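4-alpha-glucanotransferase (Corynebacterium glutamicum, PDB 5B68) belongs to the amylomaltase (MalQ, disproportionating enzyme) family, which joins an N-terminal beta-sandwich domain to a large domain of the TIM-barrel clan. Local coordinates at residues H222-E225 and P229-D232; Q318-G323 and L447-R452; A385-G390 and I441-L446; D486-V491 and A522-M527. One frame throughout, in Å; residues are numbered along the deposited sequence.

In the fold
All four contacts belong to the barrel-type domain and illustrate how one helix can serve several interfaces. Helix 441-452 packs on strand 382-387 in interaction 3 and faces helix 307-338 in interaction 2; the centres of interactions 2 and 3 lie about 11 Å apart. Interaction 1, in a surface loop, reaches the barrel through His222, whose NE2 is 3.2 Å from Ala388 N of interaction 3, probably hydrogen-bonded. Trp443 links interaction 3 to interaction 4, its NE1 lying 3.1 Å from Leu490 O. The centres of interactions 1 and 4 are about 30 Å apart. Sulfates accompany interactions 2 and 3, and a glycerol, probably from the crystallisation liquor, lies about 4 Å from the Leu446 side chain.

Interaction 1. Residues H222-E225 and P229-D232; sequences HAAE and PTED
Pro229, entered through a cis peptide bond, meets Glu225 by its carbonyl: its O lies 3.8 Å from Glu225 CB, at the base of a bent side chain. Thr230 comes next. Its hydroxyl, set opposite the backbone N (chi1 -165°), touches two residues of segment 222-225, with OG1 3.4 Å from Ala224 CB and 3.1 Å from Glu225 OE1. The backbone of Thr230 is tied in turn to Asn287 on helix 286-301. Glu231 supplies the firm polar link: its N donates to Glu225 OE1 over 2.8 Å, reaching the syn side of that oxygen from 33° out of the carboxylate plane. A bend at chi2 of Glu225 (89°) turns the acid back to this N-H. The methylene of Glu231 follows, CB lying 3.6 Å from the same OE1, while its own carboxylate leads away and bonds to Ser233 N. The chemistry is that of a side chain bracing its own loop: one acidic oxygen takes a backbone N-H six residues on, while the second acid, with Glu231 OE1 5.1 Å from Glu225 OE2, is turned elsewhere, which probably limits the repulsion between them.

Interaction 2. Residues Q318-G323 and L447-R452; sequences QREGQG and LRTVLR. With SO4 (sulfate ion), chain F.
Arg319 and Arg452 form the tight part of this contact, their guanidinium groups lying face to face with centres 3.6 Å apart and planes at 7°. The two side chains slide past each other in opposite directions, each bent at chi3 (71° in Arg319, -79° in Arg452), so that Arg452 CD also comes within 3.4 Å of Arg319 NH1. Anions around the edges make such a pairing of like charges plausible. Arg319 grips Glu320 side-on, NE and NH1 both donating to OE1 at 3.0 Å, and its NH1 also pairs with Asp364. Arg452 turns its edge to a sulfate, probably from the crystallisation liquor: NH2 reaches O4 over 2.8 Å and NH1 reaches O3 over 2.9 Å, with a weak additional bond to O3 from Arg448.

Beside this stack the helices stand apart, and water fills in. Glu320 OE2 and Thr449 OG1 are 3.8 Å apart, joined through water 2, while water 1 bonds to Glu320 OE1, Thr449 OG1 and Arg452 NE together. Glu320 OE2 has a stronger partner in Arg241, so this acid is held from several sides.

The axes of segments 318-323 and 447-452 come no nearer than 12.5 Å, and the two meet through long polar side chains and water. Helix 441-452 lies between parallel neighbouring strands 382-387 and 456-459, in a beta-alpha-beta crossover as expected of a TIM-barrel fold, and helix 307-338 lies against its outer side.

Interaction 3. Residues A385-G390 and I441-L446; sequences ADLAVG and IPWRNL. With SO4 (sulfate ion), chain K.
Leu387 and Leu446 meet because their torsions aim the branches at each other: Leu387 carries CG opposite its backbone N (chi1 178°), which sends both methyls out from the strand, whereas Leu446 holds CG between the backbone N and the carbonyl carbon (chi1 80°), an uncommon choice in a helix. The two side chains cross at about a right angle and touch methyl to methyl, Leu387 CD1 lying 3.5 Å from Leu446 CD1. The other branch of Leu387 goes to Trp443, CD2 standing 4.0 Å from both CH2 and CZ3 on the six-membered ring, which it approaches obliquely. One leucine thus wedges its two methyls against two residues of the helix. All three side chains are buried, and the indole N-H of Trp443 is satisfied by Leu490 O.

Away from this apolar centre, Arg444 turns outward. Asn445 OD1 accepts from its NE over 3.1 Å in the guanidinium plane and helps fix its rotation, Ile441 CD1 covers one face, and NH1 and NH2 hold a sulfate, with NH1 to O3 at 2.6 Å.

Helix 441-452 thereby lies over strand 382-387, which pairs with strand 456-459 alongside. Leu447 and Val450 continue the packing on Leu387 and Ala385, while helix 487-500 flanks the helix, Ile493 meeting Trp443 and Glu497 meeting Arg444.

Interaction 4. Residues D486-V491 and A522-M527; sequences DHNALV and AQRGIM
Val491 is the apolar centre of this contact, its CG1 facing Ile526 CD1 at 3.8 Å and Arg524 CG at 4.1 Å. The methyl stands opposite the backbone N of Val491 (chi1 174°) and lies obliquely against the guanidinium-bearing chain of Arg524, so the aliphatic stem of a charged residue works here as part of a hydrophobic patch.

The charged end continues past Val491 towards Asn488 without bonding to it directly. Arg524 NH2 donates to two waters: water 4, 2.7 Å away, which hands a bond on to Asn488 O, and water 5, in the guanidinium plane, which does the same for Asn488 OD1 at 2.8 Å. NH1 is held from a different part of the chain, by Pro163 O and Thr162 OG1, and this probably fixes where the arginine lies.

Further out, both helix ends are finished in a defined way. Asp486 N-caps helix 487-500, its OD1 taking a weak bond from Ala489 N. Gly525 ends helix 515-523 in a Schellman motif, its positive phi (74°) turning the chain, which probably helps Ile526 face Val491.

Met527, just ahead of strand 528-531, pairs through its backbone with Val505 and Gly507 of strand 504-507. Helix, strand, helix and strand in succession, with the helices packed outside, is the repeating alpha/beta pattern of a TIM barrel.

Interaction 1. Residues H222-E225 and P229-D232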
# COMPACT_ATOMS: atom_id res chain seq x y z
N HIS A 222 5.64 -6.34 -2.59
CA HIS A 222 4.68 -7.42 -2.71
C HIS A 222 5.03 -8.34 -3.89
O HIS A 222 5.53 -7.92 -4.94
CB HIS A 222 3.28 -6.90 -2.98
CG HIS A 222 2.81 -5.77 -2.15
ND1 HIS A 222 2.67 -5.87 -0.78
CD2 HIS A 222 2.36 -4.53 -2.49
CE1 HIS A 222 2.17 -4.73 -0.32
NE2 HIS A 222 2.03 -3.89 -1.32
N ALA A 223 4.73 -9.61 -3.73
CA ALA A 223 5.04 -10.59 -4.76
C ALA A 223 4.26 -10.32 -6.03
O ALA A 223 3.13 -9.91 -6.00
CB ALA A 223 4.76 -11.99 -4.26
N ALA A 224 4.90 -10.59 -7.16
CA ALA A 224 4.26 -10.53 -8.44
C ALA A 224 4.21 -11.95 -8.99
O ALA A 224 4.15 -12.88 -8.24
CB ALA A 224 4.99 -9.58 -9.37
N GLU A 225 4.21 -12.09 -10.30
CA GLU A 225 4.28 -13.40 -10.90
C GLU A 225 5.44 -14.24 -10.36
O GLU A 225 6.49 -13.72 -10.12
CB GLU A 225 4.39 -13.25 -12.42
CG GLU A 225 3.16 -12.61 -13.04
CD GLU A 225 3.22 -11.09 -13.12
OE1 GLU A 225 4.17 -10.50 -12.60
OE2 GLU A 225 2.30 -10.49 -13.69
N PRO A 229 7.50 -13.92 -17.55
CA PRO A 229 7.73 -12.50 -17.27
C PRO A 229 6.97 -11.94 -16.09
O PRO A 229 5.90 -12.42 -15.79
CB PRO A 229 7.26 -11.81 -18.54
CG PRO A 229 6.07 -12.57 -18.91
CD PRO A 229 6.52 -13.98 -18.74
N THR A 230 7.52 -10.91 -15.45
CA THR A 230 6.98 -10.39 -14.20
C THR A 230 6.70 -8.86 -14.36
O THR A 230 7.31 -8.20 -15.20
CB THR A 230 7.87 -10.79 -13.00
OG1 THR A 230 7.15 -10.57 -11.78
CG2 THR A 230 9.19 -10.03 -12.99
N GLU A 231 5.72 -8.39 -13.61
CA GLU A 231 5.26 -6.99 -13.61
C GLU A 231 6.37 -6.07 -13.09
O GLU A 231 6.90 -6.29 -12.01
CB GLU A 231 4.03 -6.87 -12.67
CG GLU A 231 3.40 -5.53 -12.47
CD GLU A 231 3.06 -4.83 -13.77
OE1 GLU A 231 2.35 -5.45 -14.61
OE2 GLU A 231 3.52 -3.68 -13.97
N ASP A 232 6.72 -5.07 -13.88
CA ASP A 232 7.67 -4.01 -13.42
C ASP A 232 7.10 -3.14 -12.28
O ASP A 232 7.83 -2.77 -11.35
CB ASP A 232 8.00 -3.06 -14.59
CG ASP A 232 8.89 -3.70 -15.67
OD1 ASP A 232 9.71 -4.56 -15.42
OD2 ASP A 232 8.81 -3.22 -16.82

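Interaction 2. Residues Q318-G323 and L447-R452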
# COMPACT_ATOMS: atom_id res chain seq x y z
N GLN A 318 4.08 -22.58 10.23
CA GLN A 318 2.99 -22.67 11.21
C GLN A 318 2.43 -21.31 11.41
O GLN A 318 1.19 -21.17 11.43
CB GLN A 318 3.40 -23.17 12.63
CG GLN A 318 3.33 -24.67 12.87
CD GLN A 318 1.90 -25.26 12.92
OE1 GLN A 318 0.92 -24.65 12.49
NE2 GLN A 318 1.80 -26.49 13.46
N ARG A 319 3.31 -20.33 11.58
CA ARG A 319 2.86 -18.97 11.84
C ARG A 319 1.97 -18.45 10.71
O ARG A 319 0.95 -17.76 10.99
CB ARG A 319 4.06 -18.04 12.10
CG ARG A 319 3.71 -16.61 12.55
CD ARG A 319 4.93 -15.72 12.58
NE ARG A 319 5.40 -15.40 11.21
CZ ARG A 319 6.59 -14.90 10.90
NH1 ARG A 319 6.87 -14.56 9.63
NH2 ARG A 319 7.44 -14.58 11.85
N GLU A 320 2.30 -18.74 9.46
CA GLU A 320 1.64 -18.12 8.31
C GLU A 320 0.36 -18.83 7.86
O GLU A 320 -0.48 -18.27 7.18
CB GLU A 320 2.62 -17.97 7.11
CG GLU A 320 3.81 -17.10 7.47
CD GLU A 320 3.44 -15.67 7.75
OE1 GLU A 320 4.15 -15.05 8.56
OE2 GLU A 320 2.47 -15.14 7.15
N GLY A 321 0.21 -20.09 8.26
CA GLY A 321 -1.06 -20.74 8.08
C GLY A 321 -1.51 -20.97 6.69
O GLY A 321 -0.71 -21.05 5.71
N GLN A 322 -2.82 -21.04 6.53
CA GLN A 322 -3.33 -21.51 5.29
C GLN A 322 -3.14 -20.56 4.12
O GLN A 322 -3.05 -21.01 2.96
CB GLN A 322 -4.81 -21.85 5.43
CG GLN A 322 -5.47 -22.55 4.24
CD GLN A 322 -4.88 -23.92 3.99
OE1 GLN A 322 -4.61 -24.32 2.87
NE2 GLN A 322 -4.65 -24.63 5.03
N GLY A 323 -3.13 -19.26 4.39
CA GLY A 323 -2.94 -18.31 3.29
C GLY A 323 -1.59 -18.56 2.62
O GLY A 323 -1.48 -18.30 1.42
N LEU A 447 -1.65 -6.79 6.39
CA LEU A 447 -1.04 -5.78 7.21
C LEU A 447 0.03 -6.33 8.14
O LEU A 447 1.13 -5.72 8.34
CB LEU A 447 -2.08 -4.97 8.01
CG LEU A 447 -3.00 -4.05 7.25
CD1 LEU A 447 -4.19 -3.56 8.09
CD2 LEU A 447 -2.19 -2.86 6.73
N ARG A 448 -0.31 -7.42 8.83
CA ARG A 448 0.63 -7.95 9.74
C ARG A 448 1.97 -8.37 9.03
O ARG A 448 3.04 -8.19 9.58
CB ARG A 448 0.03 -9.16 10.45
CG ARG A 448 0.92 -9.73 11.48
CD ARG A 448 0.17 -10.51 12.48
NE ARG A 448 -0.83 -9.73 13.19
CZ ARG A 448 -1.56 -10.21 14.18
NH1 ARG A 448 -1.39 -11.47 14.57
NH2 ARG A 448 -2.48 -9.46 14.79
N THR A 449 1.89 -8.92 7.84
CA THR A 449 3.09 -9.27 7.07
C THR A 449 3.88 -8.01 6.62
O THR A 449 5.10 -7.93 6.82
CB THR A 449 2.75 -10.17 5.92
OG1 THR A 449 2.20 -11.39 6.45
CG2 THR A 449 3.99 -10.48 5.11
N VAL A 450 3.17 -7.01 6.14
CA VAL A 450 3.77 -5.75 5.70
C VAL A 450 4.52 -5.09 6.84
O VAL A 450 5.63 -4.60 6.66
CB VAL A 450 2.77 -4.77 5.00
CG1 VAL A 450 3.44 -3.46 4.65
CG2 VAL A 450 2.20 -5.36 3.75
N LEU A 451 3.93 -5.11 8.02
CA LEU A 451 4.52 -4.47 9.19
C LEU A 451 5.51 -5.31 9.99
O LEU A 451 6.12 -4.81 10.89
CB LEU A 451 3.41 -4.00 10.12
CG LEU A 451 2.68 -2.76 9.62
CD1 LEU A 451 1.25 -2.75 10.10
CD2 LEU A 451 3.41 -1.50 10.05
N ARG A 452 5.67 -6.58 9.64
CA ARG A 452 6.42 -7.47 10.51
C ARG A 452 7.86 -7.05 10.71
O ARG A 452 8.39 -7.13 11.79
CB ARG A 452 6.38 -8.91 10.00
CG ARG A 452 6.79 -9.90 11.06
CD ARG A 452 6.57 -11.31 10.59
NE ARG A 452 5.19 -11.72 10.70
CZ ARG A 452 4.56 -11.99 11.83
NH1 ARG A 452 3.30 -12.36 11.80
NH2 ARG A 452 5.17 -11.89 12.99
S SO4 F . 2.27 -13.45 15.13
O1 SO4 F . 2.07 -14.86 15.56
O2 SO4 F . 1.80 -12.52 16.16
O3 SO4 F . 1.51 -13.28 13.84
O4 SO4 F . 3.71 -13.21 15.05
O HOH W 1 4.40 -12.39 8.22
O HOH W 2 2.67 -13.55 5.07
O HOH W 3 1.16 -12.93 9.15

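Interaction 3. Residues A385-G390 and I441-L446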
# COMPACT_ATOMS: atom_id res chain seq x y z
N ALA A 385 7.74 0.44 5.01
CA ALA A 385 7.14 -0.23 3.89
C ALA A 385 6.04 0.61 3.24
O ALA A 385 5.51 1.58 3.83
CB ALA A 385 6.62 -1.60 4.41
N ASP A 386 5.73 0.30 1.99
CA ASP A 386 4.67 0.97 1.23
C ASP A 386 3.65 -0.11 0.81
O ASP A 386 4.05 -1.13 0.30
CB ASP A 386 5.26 1.65 -0.01
CG ASP A 386 4.30 2.57 -0.77
OD1 ASP A 386 3.07 2.55 -0.63
OD2 ASP A 386 4.77 3.27 -1.64
N LEU A 387 2.36 0.18 1.00
CA LEU A 387 1.24 -0.77 0.70
C LEU A 387 0.55 -0.28 -0.53
O LEU A 387 -0.05 0.79 -0.53
CB LEU A 387 0.28 -0.80 1.87
CG LEU A 387 -0.99 -1.68 1.76
CD1 LEU A 387 -0.64 -3.14 1.48
CD2 LEU A 387 -1.79 -1.49 3.04
N ALA A 388 0.64 -1.04 -1.62
CA ALA A 388 -0.09 -0.77 -2.79
C ALA A 388 -1.63 -0.79 -2.49
O ALA A 388 -2.05 -1.42 -1.51
CB ALA A 388 0.30 -1.84 -3.81
N VAL A 389 -2.42 -0.15 -3.33
CA VAL A 389 -3.88 -0.09 -3.16
C VAL A 389 -4.57 -1.44 -3.44
O VAL A 389 -5.65 -1.71 -2.93
CB VAL A 389 -4.59 0.91 -4.14
CG1 VAL A 389 -5.95 1.24 -3.52
CG2 VAL A 389 -3.83 2.16 -4.31
N GLY A 390 -3.98 -2.21 -4.33
CA GLY A 390 -4.68 -3.39 -4.80
C GLY A 390 -3.82 -4.30 -5.62
O GLY A 390 -2.63 -4.17 -5.68
N ILE A 441 -10.18 -10.74 8.28
CA ILE A 441 -8.96 -11.45 8.49
C ILE A 441 -7.96 -11.29 7.32
O ILE A 441 -6.76 -11.18 7.59
CB ILE A 441 -9.22 -12.94 8.82
CG1 ILE A 441 -9.97 -13.04 10.16
CG2 ILE A 441 -7.93 -13.74 8.76
CD1 ILE A 441 -9.21 -12.58 11.40
N PRO A 442 -8.44 -11.21 6.06
CA PRO A 442 -7.48 -10.95 4.95
C PRO A 442 -6.77 -9.58 5.02
O PRO A 442 -5.59 -9.46 4.66
CB PRO A 442 -8.38 -11.05 3.74
CG PRO A 442 -9.39 -12.12 4.14
CD PRO A 442 -9.73 -11.64 5.51
N TRP A 443 -7.48 -8.58 5.53
CA TRP A 443 -6.91 -7.22 5.73
C TRP A 443 -5.88 -7.29 6.88
O TRP A 443 -4.72 -6.82 6.77
CB TRP A 443 -8.03 -6.24 6.05
CG TRP A 443 -7.65 -4.83 6.34
CD1 TRP A 443 -8.14 -4.09 7.35
CD2 TRP A 443 -6.85 -3.95 5.55
NE1 TRP A 443 -7.62 -2.82 7.32
CE2 TRP A 443 -6.88 -2.69 6.18
CE3 TRP A 443 -6.12 -4.09 4.37
CZ2 TRP A 443 -6.15 -1.59 5.71
CZ3 TRP A 443 -5.41 -3.04 3.90
CH2 TRP A 443 -5.44 -1.76 4.56
N ARG A 444 -6.26 -7.92 8.03
CA ARG A 444 -5.33 -8.17 9.08
C ARG A 444 -4.03 -8.86 8.60
O ARG A 444 -2.92 -8.44 8.97
CB ARG A 444 -5.93 -9.09 10.19
CG ARG A 444 -4.94 -9.30 11.33
CD ARG A 444 -5.48 -10.32 12.33
NE ARG A 444 -5.36 -11.65 11.80
CZ ARG A 444 -5.81 -12.77 12.41
NH1 ARG A 444 -6.43 -12.68 13.57
NH2 ARG A 444 -5.70 -13.97 11.80
N ASN A 445 -4.18 -9.94 7.83
CA ASN A 445 -3.03 -10.77 7.53
C ASN A 445 -2.05 -10.05 6.59
O ASN A 445 -0.81 -10.17 6.80
CB ASN A 445 -3.50 -12.10 6.94
CG ASN A 445 -4.13 -13.01 8.00
OD1 ASN A 445 -4.11 -12.73 9.18
ND2 ASN A 445 -4.65 -14.12 7.56
N LEU A 446 -2.56 -9.32 5.59
CA LEU A 446 -1.65 -8.58 4.71
C LEU A 446 -0.92 -7.48 5.52
O LEU A 446 0.32 -7.34 5.42
CB LEU A 446 -2.32 -8.10 3.47
CG LEU A 446 -3.18 -6.85 3.53
CD1 LEU A 446 -2.39 -5.55 3.39
CD2 LEU A 446 -4.21 -6.95 2.48
S SO4 K . -7.46 -16.04 14.37
O1 SO4 K . -7.16 -16.90 15.54
O2 SO4 K . -8.72 -16.44 13.69
O3 SO4 K . -7.63 -14.62 14.82
O4 SO4 K . -6.32 -16.24 13.43

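Interaction 4. Residues D486-V491 and A522-M527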
# COMPACT_ATOMS: atom_id res chain seq x y z
N ASP A 486 -16.61 0.28 5.58
CA ASP A 486 -16.67 0.63 6.97
C ASP A 486 -15.31 1.14 7.42
O ASP A 486 -14.42 0.34 7.81
CB ASP A 486 -17.15 -0.55 7.81
CG ASP A 486 -17.24 -0.23 9.28
OD1 ASP A 486 -16.90 0.89 9.80
OD2 ASP A 486 -17.80 -1.12 9.95
N HIS A 487 -15.15 2.48 7.41
CA HIS A 487 -13.84 3.07 7.75
C HIS A 487 -13.43 2.78 9.21
O HIS A 487 -12.22 2.68 9.53
CB HIS A 487 -13.79 4.58 7.45
CG HIS A 487 -14.87 5.32 8.16
ND1 HIS A 487 -14.71 5.80 9.43
CD2 HIS A 487 -16.17 5.49 7.84
CE1 HIS A 487 -15.86 6.28 9.86
NE2 HIS A 487 -16.76 6.10 8.92
N ASN A 488 -14.39 2.65 10.09
CA ASN A 488 -14.07 2.30 11.46
C ASN A 488 -13.35 0.94 11.55
O ASN A 488 -12.39 0.79 12.32
CB ASN A 488 -15.23 2.32 12.37
CG ASN A 488 -15.70 3.73 12.69
OD1 ASN A 488 -14.92 4.64 12.93
ND2 ASN A 488 -16.97 3.90 12.67
N ALA A 489 -13.80 0.02 10.72
CA ALA A 489 -13.09 -1.24 10.57
C ALA A 489 -11.76 -1.14 9.83
O ALA A 489 -10.74 -1.57 10.37
CB ALA A 489 -14.01 -2.29 9.95
N LEU A 490 -11.72 -0.57 8.62
CA LEU A 490 -10.47 -0.56 7.84
C LEU A 490 -9.40 0.31 8.51
O LEU A 490 -8.24 -0.10 8.66
CB LEU A 490 -10.75 -0.10 6.41
CG LEU A 490 -11.51 -1.13 5.54
CD1 LEU A 490 -11.63 -0.70 4.12
CD2 LEU A 490 -10.82 -2.48 5.56
N VAL A 491 -9.77 1.50 8.95
CA VAL A 491 -8.82 2.41 9.60
C VAL A 491 -8.46 1.91 10.95
O VAL A 491 -7.28 1.96 11.37
CB VAL A 491 -9.40 3.84 9.78
CG1 VAL A 491 -8.44 4.72 10.57
CG2 VAL A 491 -9.70 4.51 8.45
N ALA A 522 -6.59 11.68 11.41
CA ALA A 522 -5.75 12.47 12.30
C ALA A 522 -5.95 12.07 13.72
O ALA A 522 -5.02 12.01 14.49
CB ALA A 522 -6.12 13.95 12.22
N GLN A 523 -7.19 11.80 14.07
CA GLN A 523 -7.44 11.39 15.45
C GLN A 523 -6.74 10.11 15.86
O GLN A 523 -6.29 9.96 17.02
CB GLN A 523 -8.93 11.23 15.70
CG GLN A 523 -9.63 12.56 15.79
CD GLN A 523 -11.15 12.43 15.83
OE1 GLN A 523 -11.67 11.32 15.88
NE2 GLN A 523 -11.87 13.57 15.77
N ARG A 524 -6.57 9.24 14.90
CA ARG A 524 -5.81 8.00 15.17
C ARG A 524 -4.33 8.12 15.15
O ARG A 524 -3.61 7.10 15.30
CB ARG A 524 -6.19 6.96 14.09
CG ARG A 524 -7.63 6.62 14.09
CD ARG A 524 -7.90 5.37 14.90
NE ARG A 524 -9.24 4.93 14.63
CZ ARG A 524 -9.83 3.87 15.18
NH1 ARG A 524 -9.23 3.05 16.07
NH2 ARG A 524 -11.08 3.60 14.79
N GLY A 525 -3.81 9.34 14.89
CA GLY A 525 -2.42 9.51 14.68
C GLY A 525 -1.83 9.04 13.38
O GLY A 525 -0.61 8.80 13.32
N ILE A 526 -2.68 8.96 12.33
CA ILE A 526 -2.22 8.64 11.02
C ILE A 526 -1.78 9.94 10.34
O ILE A 526 -2.57 10.92 10.27
CB ILE A 526 -3.31 7.92 10.25
CG1 ILE A 526 -3.57 6.53 10.92
CG2 ILE A 526 -2.92 7.75 8.78
CD1 ILE A 526 -4.81 5.78 10.40
N MET A 527 -0.56 9.92 9.81
CA MET A 527 0.04 11.11 9.20
C MET A 527 -0.39 11.28 7.81
O MET A 527 -0.66 10.30 7.09
CB MET A 527 1.54 10.99 9.29
CG MET A 527 2.04 10.95 10.72
SD MET A 527 3.85 10.96 10.77
CE MET A 527 4.14 10.40 12.45
O HOH W 4 -12.29 1.22 15.09
O HOH W 5 -12.25 5.23 12.49